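Local coordinates for protein PatF (Prochloron didemni, PDB 4BG2) that probably acts in the biosynthesis of patellamides, which are cyanobactins, as a prenyltransferase-like protein, at residues E24-K29 and D264-F269; E51-V56 and C297-Q302; G63-V68 and G122-S127; I242-H247 and D278-V283. One frame throughout, in Å; residues are numbered along the deposited sequence.

Contact 1 (E24-K29 and D264-F269); sequences EAFDVK and DKIYNF
The rings of F26 and F269 meet edge-to-face: the edge of F26 is directed at one face of F269, with centroids 5.0 Å apart and planes at 73°. F26 CZ comes closest, 3.6 Å from F269 CD2, and F26 CE2 stands above that face toward its rim. One face of F26 carries A25 CB, also displaced to the rim. The same methyl bridges the two rings, since A25 CB lies 3.4 Å from F269 CE1, in an approach that is oblique to the F269 ring. F26 CE1 lies 3.9 Å from I266 CG1, and the two side chains run at about a right angle to each other. The reach of F269 follows from its first torsion (chi1 167°), which sets CG opposite the backbone N and swings the ring across to A25. K265, fully extended, closes one border with aliphatic carbon, its CE 3.8 Å from A25 O. No hydrogen bond links the two segments, so contact rests on shape and apolar surface. F26 and I266 both touch C54 of strand 48-57, and H22 meets the F26 ring from within helix 3-25. An aromatic cluster thus joins the C-terminal end of helix 3-25, where F26 departs from helical geometry, to helix 261-272 on the outer face of the closed antiparallel barrel, consistent with the ABBA prenyltransferase fold.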
loop_
_atom_site.group_PDB
_atom_site.type_symbol
_atom_site.label_atom_id
_atom_site.label_comp_id
_atom_site.label_asym_id
_atom_site.label_seq_id
_atom_site.Cartn_x
_atom_site.Cartn_y
_atom_site.Cartn_z
ATOM N N GLU A 24 -6.823 -16.642 -8.053
ATOM C CA GLU A 24 -6.600 -17.984 -8.584
ATOM C C GLU A 24 -5.200 -18.465 -8.221
ATOM O O GLU A 24 -5.033 -19.544 -7.688
ATOM C CB GLU A 24 -6.743 -18.016 -10.113
ATOM C CG GLU A 24 -8.122 -17.646 -10.647
ATOM C CD GLU A 24 -8.214 -17.741 -12.167
ATOM O OE1 GLU A 24 -7.187 -17.518 -12.865
ATOM O OE2 GLU A 24 -9.319 -18.055 -12.662
ATOM N N ALA A 25 -4.203 -17.647 -8.517
ATOM C CA ALA A 25 -2.802 -18.011 -8.304
ATOM C C ALA A 25 -2.440 -18.340 -6.846
ATOM O O ALA A 25 -1.627 -19.221 -6.592
ATOM C CB ALA A 25 -1.901 -16.908 -8.822
ATOM N N PHE A 26 -3.058 -17.654 -5.892
ATOM C CA PHE A 26 -2.684 -17.802 -4.485
ATOM C C PHE A 26 -3.765 -18.408 -3.610
ATOM O O PHE A 26 -3.734 -18.239 -2.402
ATOM C CB PHE A 26 -2.197 -16.450 -3.959
ATOM C CG PHE A 26 -1.043 -15.952 -4.725
ATOM C CD1 PHE A 26 0.158 -16.650 -4.653
ATOM C CD2 PHE A 26 -1.166 -14.910 -5.603
ATOM C CE1 PHE A 26 1.242 -16.254 -5.404
ATOM C CE2 PHE A 26 -0.083 -14.486 -6.348
ATOM C CZ PHE A 26 1.124 -15.176 -6.260
ATOM N N ASP A 27 -4.718 -19.096 -4.235
ATOM C CA ASP A 27 -5.777 -19.802 -3.528
ATOM C C ASP A 27 -6.520 -18.930 -2.524
ATOM O O ASP A 27 -6.748 -19.341 -1.402
ATOM C CB ASP A 27 -5.216 -21.053 -2.831
ATOM C CG ASP A 27 -4.602 -22.052 -3.811
ATOM O OD1 ASP A 27 -4.209 -21.634 -4.924
ATOM O OD2 ASP A 27 -4.489 -23.253 -3.464
ATOM N N VAL A 28 -6.915 -17.738 -2.935
ATOM C CA VAL A 28 -7.640 -16.846 -2.060
ATOM C C VAL A 28 -9.128 -17.212 -2.182
ATOM O O VAL A 28 -9.650 -17.331 -3.266
ATOM C CB VAL A 28 -7.431 -15.390 -2.477
ATOM C CG1 VAL A 28 -8.145 -14.447 -1.524
ATOM C CG2 VAL A 28 -5.943 -15.062 -2.561
ATOM N N LYS A 29 -9.782 -17.460 -1.063
ATOM C CA LYS A 29 -11.222 -17.691 -1.047
ATOM C C LYS A 29 -11.926 -16.345 -1.202
ATOM O O LYS A 29 -11.444 -15.331 -0.679
ATOM C CB LYS A 29 -11.632 -18.387 0.268
ATOM C CG LYS A 29 -10.966 -19.747 0.506
ATOM C CD LYS A 29 -11.059 -20.647 -0.722
ATOM C CE LYS A 29 -10.463 -22.039 -0.513
ATOM N NZ LYS A 29 -9.111 -22.166 -1.130
ATOM N N ASP A 264 9.653 -17.447 -3.458
ATOM C CA ASP A 264 10.039 -17.934 -4.783
ATOM C C ASP A 264 8.810 -18.194 -5.645
ATOM O O ASP A 264 8.810 -17.895 -6.835
ATOM C CB ASP A 264 10.866 -19.208 -4.662
ATOM C CG ASP A 264 12.232 -18.960 -4.034
ATOM O OD1 ASP A 264 12.683 -17.794 -4.031
ATOM O OD2 ASP A 264 12.866 -19.935 -3.559
ATOM N N LYS A 265 7.759 -18.745 -5.049
ATOM C CA LYS A 265 6.512 -18.958 -5.782
ATOM C C LYS A 265 5.903 -17.638 -6.254
ATOM O O LYS A 265 5.482 -17.515 -7.414
ATOM C CB LYS A 265 5.505 -19.713 -4.933
ATOM C CG LYS A 265 4.088 -19.664 -5.498
ATOM C CD LYS A 265 3.168 -20.597 -4.733
ATOM C CE LYS A 265 1.743 -20.498 -5.241
ATOM N NZ LYS A 265 1.007 -21.728 -4.839
ATOM N N ILE A 266 5.861 -16.645 -5.365
ATOM C CA ILE A 266 5.342 -15.334 -5.748
ATOM C C ILE A 266 6.216 -14.736 -6.840
ATOM O O ILE A 266 5.705 -14.145 -7.802
ATOM C CB ILE A 266 5.273 -14.345 -4.558
ATOM C CG1 ILE A 266 4.327 -14.857 -3.479
ATOM C CG2 ILE A 266 4.813 -12.968 -5.021
ATOM C CD1 ILE A 266 4.645 -14.328 -2.094
ATOM N N TYR A 267 7.532 -14.889 -6.693
ATOM C CA TYR A 267 8.460 -14.334 -7.661
ATOM C C TYR A 267 8.261 -14.923 -9.047
ATOM O O TYR A 267 8.206 -14.199 -10.036
ATOM C CB TYR A 267 9.902 -14.569 -7.210
ATOM C CG TYR A 267 10.886 -14.130 -8.249
ATOM C CD1 TYR A 267 11.070 -12.778 -8.521
ATOM C CD2 TYR A 267 11.606 -15.056 -8.981
ATOM C CE1 TYR A 267 11.970 -12.365 -9.486
ATOM C CE2 TYR A 267 12.500 -14.653 -9.958
ATOM C CZ TYR A 267 12.675 -13.307 -10.199
ATOM O OH TYR A 267 13.560 -12.887 -11.146
ATOM N N ASN A 268 8.159 -16.243 -9.101
ATOM C CA ASN A 268 7.925 -16.981 -10.352
ATOM C C ASN A 268 6.621 -16.590 -10.999
ATOM O O ASN A 268 6.545 -16.383 -12.214
ATOM C CB ASN A 268 7.892 -18.477 -10.065
ATOM C CG ASN A 268 9.257 -19.033 -9.737
ATOM O OD1 ASN A 268 10.288 -18.451 -10.069
ATOM N ND2 ASN A 268 9.266 -20.166 -9.081
ATOM N N PHE A 269 5.581 -16.489 -10.177
ATOM C CA PHE A 269 4.294 -16.061 -10.691
ATOM C C PHE A 269 4.423 -14.691 -11.353
ATOM O O PHE A 269 3.934 -14.486 -12.462
ATOM C CB PHE A 269 3.255 -16.027 -9.583
ATOM C CG PHE A 269 2.003 -15.311 -9.977
ATOM C CD1 PHE A 269 1.044 -15.942 -10.754
ATOM C CD2 PHE A 269 1.806 -13.989 -9.610
ATOM C CE1 PHE A 269 -0.103 -15.276 -11.136
ATOM C CE2 PHE A 269 0.658 -13.319 -9.990
ATOM C CZ PHE A 269 -0.299 -13.964 -10.747
#

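Contact 2 (E51-V56 and C297-Q302); sequences ESSCQV and CFYYDQ
Paired backbone hydrogen bonds join S52 with Y300 and C54 with F298 in antiparallel register. Within the first pair the bond from Y300 N to S52 O is short and fairly straight (2.9 Å, 166°), whereas the return bond from S52 N to Y300 O is more bent, at 132°. C54 and F298 exchange bonds of 3.0 Å in each direction between N and O. A water connects the side chains, accepting from S52 OG and donating to Q302 OE1. Next to these bonds, rings lie against small side chains. S53 CB sits over one face of Y299, 3.7 Å from the ring centroid, and S52 CB covers a face of Y300 at 4.1 Å from its centroid; both are CH-pi contacts. Y300 takes chi1 65°, with CG between the backbone N and the carbonyl carbon, which folds its ring across to S52. Polar ends look beyond the pair: S53 OG bonds R65 NE, E51 OE2 bonds Y246 OH, and Y300 OH bonds H22 ND1. The two strands lie between strands 60-70 and 276-284 in the barrel. S52, C54, F298 and Y300 face outward to helices 3-25 and 261-272, while E51, S53 and Y299 turn inward.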
loop_
_atom_site.group_PDB
_atom_site.type_symbol
_atom_site.label_atom_id
_atom_site.label_comp_id
_atom_site.label_asym_id
_atom_site.label_seq_id
_atom_site.Cartn_x
_atom_site.Cartn_y
_atom_site.Cartn_z
ATOM N N GLU A 51 -2.679 -2.857 -7.302
ATOM C CA GLU A 51 -1.484 -3.341 -6.606
ATOM C C GLU A 51 -1.895 -4.480 -5.717
ATOM O O GLU A 51 -2.502 -4.257 -4.665
ATOM C CB GLU A 51 -0.820 -2.246 -5.754
ATOM C CG GLU A 51 0.579 -2.642 -5.259
ATOM C CD GLU A 51 1.373 -1.485 -4.630
ATOM O OE1 GLU A 51 0.748 -0.584 -4.054
ATOM O OE2 GLU A 51 2.636 -1.488 -4.674
ATOM N N SER A 52 -1.616 -5.696 -6.159
ATOM C CA SER A 52 -1.922 -6.891 -5.393
ATOM C C SER A 52 -0.698 -7.267 -4.538
ATOM O O SER A 52 0.431 -6.952 -4.887
ATOM C CB SER A 52 -2.274 -8.056 -6.330
ATOM O OG SER A 52 -3.282 -7.719 -7.275
ATOM N N SER A 53 -0.906 -7.999 -3.461
ATOM C CA SER A 53 0.219 -8.474 -2.674
ATOM C C SER A 53 -0.083 -9.767 -1.924
ATOM O O SER A 53 -1.246 -10.210 -1.821
ATOM C CB SER A 53 0.664 -7.380 -1.715
ATOM O OG SER A 53 -0.360 -7.073 -0.784
ATOM N N CYS A 54 0.981 -10.377 -1.436
ATOM C CA CYS A 54 0.908 -11.542 -0.571
ATOM C C CYS A 54 1.735 -11.279 0.651
ATOM O O CYS A 54 2.919 -10.929 0.555
ATOM C CB CYS A 54 1.431 -12.778 -1.275
ATOM S SG CYS A 54 0.459 -13.239 -2.720
ATOM N N GLN A 55 1.112 -11.395 1.809
ATOM C CA GLN A 55 1.852 -11.323 3.072
ATOM C C GLN A 55 2.275 -12.733 3.411
ATOM O O GLN A 55 1.434 -13.632 3.531
ATOM C CB GLN A 55 0.994 -10.756 4.185
ATOM C CG GLN A 55 1.693 -10.648 5.528
ATOM C CD GLN A 55 0.907 -9.771 6.478
ATOM O OE1 GLN A 55 -0.136 -10.176 6.994
ATOM N NE2 GLN A 55 1.385 -8.556 6.691
ATOM N N VAL A 56 3.582 -12.914 3.563
ATOM C CA VAL A 56 4.142 -14.212 3.881
ATOM C C VAL A 56 4.636 -14.259 5.319
ATOM O O VAL A 56 5.316 -13.340 5.789
ATOM C CB VAL A 56 5.296 -14.548 2.926
ATOM C CG1 VAL A 56 5.944 -15.866 3.323
ATOM C CG2 VAL A 56 4.782 -14.605 1.478
ATOM N N CYS A 297 6.160 -8.849 2.895
ATOM C CA CYS A 297 5.077 -8.658 1.944
ATOM C C CYS A 297 5.635 -8.415 0.567
ATOM O O CYS A 297 6.595 -7.683 0.417
ATOM C CB CYS A 297 4.250 -7.445 2.339
ATOM S SG CYS A 297 3.131 -7.790 3.669
ATOM N N PHE A 298 5.030 -9.032 -0.434
ATOM C CA PHE A 298 5.457 -8.915 -1.821
ATOM C C PHE A 298 4.307 -8.267 -2.634
ATOM O O PHE A 298 3.232 -8.829 -2.754
ATOM C CB PHE A 298 5.761 -10.322 -2.302
ATOM C CG PHE A 298 6.571 -10.396 -3.573
ATOM C CD1 PHE A 298 6.227 -9.664 -4.694
ATOM C CD2 PHE A 298 7.645 -11.269 -3.652
ATOM C CE1 PHE A 298 6.971 -9.761 -5.874
ATOM C CE2 PHE A 298 8.381 -11.390 -4.828
ATOM C CZ PHE A 298 8.052 -10.624 -5.940
ATOM N N TYR A 299 4.584 -7.116 -3.225
ATOM C CA TYR A 299 3.599 -6.308 -3.942
ATOM C C TYR A 299 3.959 -6.347 -5.415
ATOM O O TYR A 299 5.129 -6.350 -5.750
ATOM C CB TYR A 299 3.684 -4.856 -3.447
ATOM C CG TYR A 299 3.150 -4.633 -2.067
ATOM C CD1 TYR A 299 3.930 -4.813 -0.938
ATOM C CD2 TYR A 299 1.806 -4.254 -1.885
ATOM C CE1 TYR A 299 3.399 -4.597 0.351
ATOM C CE2 TYR A 299 1.283 -4.041 -0.620
ATOM C CZ TYR A 299 2.067 -4.210 0.481
ATOM O OH TYR A 299 1.488 -4.012 1.721
ATOM N N TYR A 300 2.961 -6.382 -6.285
ATOM C CA TYR A 300 3.163 -6.136 -7.696
ATOM C C TYR A 300 2.007 -5.285 -8.217
ATOM O O TYR A 300 0.873 -5.415 -7.739
ATOM C CB TYR A 300 3.332 -7.449 -8.477
ATOM C CG TYR A 300 2.129 -8.346 -8.503
ATOM C CD1 TYR A 300 1.900 -9.258 -7.492
ATOM C CD2 TYR A 300 1.243 -8.306 -9.561
ATOM C CE1 TYR A 300 0.801 -10.099 -7.530
ATOM C CE2 TYR A 300 0.153 -9.150 -9.611
ATOM C CZ TYR A 300 -0.071 -10.031 -8.587
ATOM O OH TYR A 300 -1.177 -10.840 -8.630
ATOM N N ASP A 301 2.305 -4.437 -9.202
ATOM C CA ASP A 301 1.414 -3.396 -9.686
ATOM C C ASP A 301 1.126 -3.629 -11.154
ATOM O O ASP A 301 2.056 -3.826 -11.957
ATOM C CB ASP A 301 2.083 -2.036 -9.478
ATOM C CG ASP A 301 1.150 -0.842 -9.753
ATOM O OD1 ASP A 301 -0.095 -0.985 -9.756
ATOM O OD2 ASP A 301 1.682 0.280 -9.948
ATOM N N GLN A 302 -0.162 -3.635 -11.503
ATOM C CA GLN A 302 -0.610 -3.824 -12.868
ATOM C C GLN A 302 -1.500 -2.659 -13.296
ATOM O O GLN A 302 -2.340 -2.180 -12.506
ATOM C CB GLN A 302 -1.349 -5.151 -12.988
ATOM C CG GLN A 302 -0.440 -6.357 -12.793
ATOM C CD GLN A 302 -1.200 -7.667 -12.796
ATOM O OE1 GLN A 302 -1.961 -7.934 -11.877
ATOM N NE2 GLN A 302 -0.972 -8.500 -13.806
HETATM O O HOH W 1 -1.959 -6.481 -9.576
#

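Contact 3 (G63-V68 and G122-S127); sequences GGRYEV and GVHLGS
Backbone hydrogen bonds between Y66 and V123 hold the strands: Y66 N gives to V123 O at 3.1 Å, and V123 N returns a more bent bond (135°) to Y66 O. Past the end of strand 116-124, L125 N reaches G64 O in a short, almost straight bond of 2.8 Å. G64 is the centre of an inverse gamma turn. The charged and polar side chains form a second group. The R65 guanidinium lies over one face of H124, its NH1 3.4 Å above the ring plane and toward the rim, with the two planes 30° apart. H124 NE2 donates to E67 OE2 at 3.0 Å; the bond is bent and lies well out of the imidazole plane, and because E67 has two modelled conformers it is doubtful. The other imidazole nitrogen, H124 ND1, bonds E179 OE2. R65 NE separately bonds S53 OG, which helps to fix the guanidinium. Apolar contact is slight: V123 CG2 comes to the edge of the Y66 ring, 4.4 Å from Y66 CD2, beside helix 34-42. R65, E67 and H124 share the inner side of the sheet, a buried polar cluster inside the barrel, consistent with a prenyltransferase-like fold.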
loop_
_atom_site.group_PDB
_atom_site.type_symbol
_atom_site.label_atom_id
_atom_site.label_comp_id
_atom_site.label_asym_id
_atom_site.label_seq_id
_atom_site.Cartn_x
_atom_site.Cartn_y
_atom_site.Cartn_z
ATOM N N GLY A 63 -3.095 -13.907 0.604
ATOM C CA GLY A 63 -3.067 -13.317 -0.731
ATOM C C GLY A 63 -4.197 -12.371 -1.107
ATOM O O GLY A 63 -4.177 -11.801 -2.194
ATOM N N GLY A 64 -5.213 -12.231 -0.268
ATOM C CA GLY A 64 -6.361 -11.384 -0.627
ATOM C C GLY A 64 -6.127 -9.927 -0.257
ATOM O O GLY A 64 -6.830 -9.385 0.592
ATOM N N ARG A 65 -5.150 -9.302 -0.916
ATOM C CA ARG A 65 -4.692 -7.957 -0.610
ATOM C C ARG A 65 -4.538 -7.133 -1.887
ATOM O O ARG A 65 -3.738 -7.495 -2.780
ATOM C CB ARG A 65 -3.354 -7.994 0.120
ATOM C CG ARG A 65 -3.369 -8.763 1.421
ATOM C CD ARG A 65 -1.972 -9.196 1.831
ATOM N NE ARG A 65 -1.072 -8.048 1.863
ATOM C CZ ARG A 65 -0.924 -7.237 2.896
ATOM N NH1 ARG A 65 -1.581 -7.438 4.036
ATOM N NH2 ARG A 65 -0.108 -6.205 2.788
ATOM N N TYR A 66 -5.300 -6.041 -1.975
ATOM C CA TYR A 66 -5.293 -5.158 -3.126
ATOM C C TYR A 66 -5.378 -3.700 -2.738
ATOM O O TYR A 66 -6.144 -3.324 -1.828
ATOM C CB TYR A 66 -6.519 -5.423 -3.981
ATOM C CG TYR A 66 -6.717 -6.864 -4.335
ATOM C CD1 TYR A 66 -6.035 -7.424 -5.406
ATOM C CD2 TYR A 66 -7.613 -7.666 -3.628
ATOM C CE1 TYR A 66 -6.209 -8.747 -5.746
ATOM C CE2 TYR A 66 -7.811 -8.993 -3.981
ATOM C CZ TYR A 66 -7.093 -9.523 -5.042
ATOM O OH TYR A 66 -7.245 -10.845 -5.421
ATOM N N GLU A 67 -4.628 -2.873 -3.454
ATOM C CA GLU A 67 -4.815 -1.426 -3.448
ATOM C C GLU A 67 -5.078 -1.009 -4.895
ATOM O O GLU A 67 -4.307 -1.342 -5.784
ATOM C CB GLU A 67 -3.566 -0.662 -2.967
ATOM C CG GLU A 67 -3.100 -0.876 -1.564
ATOM C CD GLU A 67 -4.200 -0.721 -0.547
ATOM O OE1 GLU A 67 -5.116 0.254 -0.600
ATOM O OE2 GLU A 67 -4.068 -1.615 0.285
ATOM N N VAL A 68 -6.162 -0.257 -5.107
ATOM C CA VAL A 68 -6.527 0.247 -6.404
ATOM C C VAL A 68 -6.653 1.763 -6.380
ATOM O O VAL A 68 -7.240 2.362 -5.446
ATOM C CB VAL A 68 -7.855 -0.374 -6.841
ATOM C CG1 VAL A 68 -8.260 0.146 -8.225
ATOM C CG2 VAL A 68 -7.736 -1.891 -6.869
ATOM N N GLY A 122 -8.635 -0.112 -0.846
ATOM C CA GLY A 122 -8.081 -1.411 -0.740
ATOM C C GLY A 122 -8.670 -2.197 0.377
ATOM O O GLY A 122 -9.292 -1.640 1.287
ATOM N N VAL A 123 -8.485 -3.511 0.272
ATOM C CA VAL A 123 -8.864 -4.451 1.292
ATOM C C VAL A 123 -7.726 -5.445 1.495
ATOM O O VAL A 123 -7.090 -5.881 0.527
ATOM C CB VAL A 123 -10.144 -5.250 0.942
ATOM C CG1 VAL A 123 -11.350 -4.351 0.980
ATOM C CG2 VAL A 123 -10.045 -5.962 -0.401
ATOM N N HIS A 124 -7.525 -5.827 2.743
ATOM C CA HIS A 124 -6.645 -6.923 3.108
ATOM C C HIS A 124 -7.446 -7.964 3.878
ATOM O O HIS A 124 -7.857 -7.737 5.026
ATOM C CB HIS A 124 -5.468 -6.434 3.973
ATOM C CG HIS A 124 -4.605 -5.400 3.307
ATOM N ND1 HIS A 124 -3.695 -4.641 4.005
ATOM C CD2 HIS A 124 -4.511 -5.001 2.020
ATOM C CE1 HIS A 124 -3.056 -3.836 3.175
ATOM N NE2 HIS A 124 -3.562 -4.008 1.967
ATOM N N LEU A 125 -7.651 -9.111 3.243
ATOM C CA LEU A 125 -8.272 -10.276 3.866
ATOM C C LEU A 125 -7.294 -10.882 4.873
ATOM O O LEU A 125 -6.153 -11.097 4.536
ATOM C CB LEU A 125 -8.581 -11.343 2.796
ATOM C CG LEU A 125 -9.822 -12.224 2.831
ATOM C CD1 LEU A 125 -11.008 -11.484 3.425
ATOM C CD2 LEU A 125 -10.153 -12.741 1.427
ATOM N N GLY A 126 -7.749 -11.139 6.101
ATOM C CA GLY A 126 -6.968 -11.879 7.082
ATOM C C GLY A 126 -7.428 -13.317 7.153
ATOM O O GLY A 126 -8.305 -13.735 6.393
ATOM N N SER A 127 -6.888 -14.063 8.108
ATOM C CA SER A 127 -7.290 -15.455 8.336
ATOM C C SER A 127 -8.731 -15.587 8.812
ATOM O O SER A 127 -9.361 -16.628 8.616
ATOM C CB SER A 127 -6.366 -16.102 9.355
ATOM O OG SER A 127 -6.363 -15.329 10.538
#

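Contact 4 (I242-H247 and D278-V283)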
loop_
_atom_site.group_PDB
_atom_site.type_symbol
_atom_site.label_atom_id
_atom_site.label_comp_id
_atom_site.label_asym_id
_atom_site.label_seq_id
_atom_site.Cartn_x
_atom_site.Cartn_y
_atom_site.Cartn_z
ATOM N N ILE A 242 8.293 -0.669 8.724
ATOM C CA ILE A 242 8.328 -1.583 7.606
ATOM C C ILE A 242 8.921 -0.850 6.407
ATOM O O ILE A 242 8.536 0.273 6.108
ATOM C CB ILE A 242 6.945 -2.207 7.333
ATOM C CG1 ILE A 242 7.019 -3.187 6.169
ATOM C CG2 ILE A 242 5.890 -1.148 7.054
ATOM C CD1 ILE A 242 5.890 -4.177 6.199
ATOM N N LEU A 243 9.946 -1.451 5.802
ATOM C CA LEU A 243 10.703 -0.826 4.731
ATOM C C LEU A 243 10.173 -1.344 3.441
ATOM O O LEU A 243 9.850 -2.508 3.355
ATOM C CB LEU A 243 12.211 -1.146 4.833
ATOM C CG LEU A 243 12.872 -0.955 6.197
ATOM C CD1 LEU A 243 14.377 -1.252 6.134
ATOM C CD2 LEU A 243 12.648 0.459 6.730
ATOM N N PHE A 244 10.068 -0.484 2.439
ATOM C CA PHE A 244 9.550 -0.872 1.147
ATOM C C PHE A 244 10.662 -0.598 0.144
ATOM O O PHE A 244 11.208 0.493 0.127
ATOM C CB PHE A 244 8.335 -0.010 0.752
ATOM C CG PHE A 244 7.024 -0.519 1.234
ATOM C CD1 PHE A 244 6.724 -0.557 2.594
ATOM C CD2 PHE A 244 6.008 -0.857 0.318
ATOM C CE1 PHE A 244 5.457 -0.995 3.028
ATOM C CE2 PHE A 244 4.765 -1.275 0.751
ATOM C CZ PHE A 244 4.484 -1.340 2.112
ATOM N N PHE A 245 10.920 -1.565 -0.729
ATOM C CA PHE A 245 11.897 -1.426 -1.797
ATOM C C PHE A 245 11.184 -1.623 -3.135
ATOM O O PHE A 245 10.817 -2.746 -3.443
ATOM C CB PHE A 245 12.995 -2.468 -1.617
ATOM C CG PHE A 245 13.646 -2.419 -0.270
ATOM C CD1 PHE A 245 14.698 -1.538 -0.029
ATOM C CD2 PHE A 245 13.204 -3.227 0.755
ATOM C CE1 PHE A 245 15.297 -1.484 1.214
ATOM C CE2 PHE A 245 13.791 -3.176 1.999
ATOM C CZ PHE A 245 14.836 -2.301 2.234
ATOM N N TYR A 246 11.005 -0.541 -3.905
ATOM C CA TYR A 246 10.288 -0.567 -5.188
ATOM C C TYR A 246 11.237 -0.776 -6.372
ATOM O O TYR A 246 12.244 -0.095 -6.489
ATOM C CB TYR A 246 9.447 0.717 -5.391
ATOM C CG TYR A 246 8.001 0.624 -4.821
ATOM C CD1 TYR A 246 6.955 0.120 -5.624
ATOM C CD2 TYR A 246 7.680 1.025 -3.530
ATOM C CE1 TYR A 246 5.644 0.015 -5.149
ATOM C CE2 TYR A 246 6.359 0.921 -3.043
ATOM C CZ TYR A 246 5.350 0.404 -3.859
ATOM O OH TYR A 246 4.023 0.273 -3.425
ATOM N N HIS A 247 10.902 -1.726 -7.239
ATOM C CA HIS A 247 11.686 -2.033 -8.432
ATOM C C HIS A 247 10.810 -2.108 -9.670
ATOM O O HIS A 247 9.706 -2.662 -9.629
ATOM C CB HIS A 247 12.393 -3.371 -8.264
ATOM C CG HIS A 247 13.498 -3.335 -7.267
ATOM N ND1 HIS A 247 14.811 -3.118 -7.624
ATOM C CD2 HIS A 247 13.485 -3.467 -5.919
ATOM C CE1 HIS A 247 15.561 -3.129 -6.535
ATOM N NE2 HIS A 247 14.781 -3.336 -5.489
ATOM N N ASP A 278 5.749 -2.487 -11.814
ATOM C CA ASP A 278 6.670 -2.444 -10.697
ATOM C C ASP A 278 6.290 -3.478 -9.634
ATOM O O ASP A 278 5.137 -3.920 -9.560
ATOM C CB ASP A 278 6.692 -1.029 -10.085
ATOM C CG ASP A 278 5.319 -0.559 -9.637
ATOM O OD1 ASP A 278 4.939 -0.873 -8.487
ATOM O OD2 ASP A 278 4.609 0.135 -10.413
ATOM N N VAL A 279 7.274 -3.814 -8.802
ATOM C CA VAL A 279 7.117 -4.716 -7.665
ATOM C C VAL A 279 7.732 -4.043 -6.467
ATOM O O VAL A 279 8.479 -3.083 -6.609
ATOM C CB VAL A 279 7.767 -6.087 -7.896
ATOM C CG1 VAL A 279 7.138 -6.729 -9.114
ATOM C CG2 VAL A 279 9.289 -5.982 -8.113
ATOM N N ALA A 280 7.377 -4.512 -5.283
ATOM C CA ALA A 280 7.986 -4.015 -4.078
ATOM C C ALA A 280 8.032 -5.102 -3.047
ATOM O O ALA A 280 7.106 -5.887 -2.910
ATOM C CB ALA A 280 7.233 -2.802 -3.542
ATOM N N ILE A 281 9.124 -5.125 -2.302
ATOM C CA ILE A 281 9.231 -5.964 -1.151
ATOM C C ILE A 281 9.128 -5.088 0.088
ATOM O O ILE A 281 9.834 -4.099 0.211
ATOM C CB ILE A 281 10.561 -6.724 -1.135
ATOM C CG1 ILE A 281 10.697 -7.549 -2.404
ATOM C CG2 ILE A 281 10.648 -7.617 0.108
ATOM C CD1 ILE A 281 9.615 -8.602 -2.593
ATOM N N ALA A 282 8.262 -5.495 1.010
ATOM C CA ALA A 282 8.094 -4.801 2.289
ATOM C C ALA A 282 8.564 -5.735 3.378
ATOM O O ALA A 282 8.073 -6.873 3.488
ATOM C CB ALA A 282 6.639 -4.399 2.498
ATOM N N VAL A 283 9.512 -5.252 4.171
ATOM C CA VAL A 283 10.222 -6.071 5.140
ATOM C C VAL A 283 10.803 -5.185 6.242
ATOM O O VAL A 283 11.125 -4.040 5.999
ATOM C CB VAL A 283 11.288 -6.934 4.395
ATOM C CG1 VAL A 283 12.354 -6.079 3.731
ATOM C CG2 VAL A 283 11.934 -7.953 5.323
#
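I242-H247 and D278-V283 form a long antiparallel strand contact, five residue pairs in register and buried for most of its length, in the wall of the barrel, where strand 242-247 is bordered by 229-233 and strand 276-284 by 295-303. Six backbone hydrogen bonds link L243 with V283, F245 with I281, and H247 with V279, each pair in both directions. The last pair has the shortest and straightest bonds: H247 N to V279 O is 2.8 Å at 173°. On the side of the sheet carrying F244, Y246, A280 and A282, each aromatic ring lies flat over an alanine methyl. A280 CB stands 3.5 Å from the Y246 centroid, only 6° from the ring normal, and A282 CB is 3.7 Å from that of F244; both are CH-pi contacts over the ring centre. The small alanine side chains let each ring lie flat over the neighbouring strand. D278 OD1 reaches Y246 in the plane of its ring, 3.5 Å from CE1, and Y246 OH bonds E51 OE2. On the other side, V283 CG1 meets the edge of F245, 3.7 Å from CE2; its position between backbone N and carbonyl carbon (chi1 64°) brings it to that ring. L243 and F245 here also touch helix 218-223, and H247 meets the ring of Y256. Toward the inside, F244 meets F233 edge-to-face and also touches the ring of Y299. The pair thus separates an aromatic-lined interior from the helical shell, consistent with the ABBA prenyltransferase fold, an antiparallel barrel ringed by helices.

Overall arrangement
Contacts 2, 3 and 4 belong to one closed antiparallel sheet, whereas contact 1 joins two helices outside it. Contact 2 is the seam: pairing strands 48-57 and 295-303, the first and last of the sheet, closes the barrel. Its centre lies about 9 Å from those of contacts 3 and 4, which are themselves about 16 Å apart. Along the chain contacts 3 and 4 follow in series within contact 2; contact 1 encloses contact 3 and crosses contacts 2 and 4. Contacts 1 and 2 have centres about 10 Å apart, and I266 packs on F298, C54 and V56 from outside. Inside, E51 bonds Y246 across the seam, while S53 bonds R65 on adjacent strand 60-70.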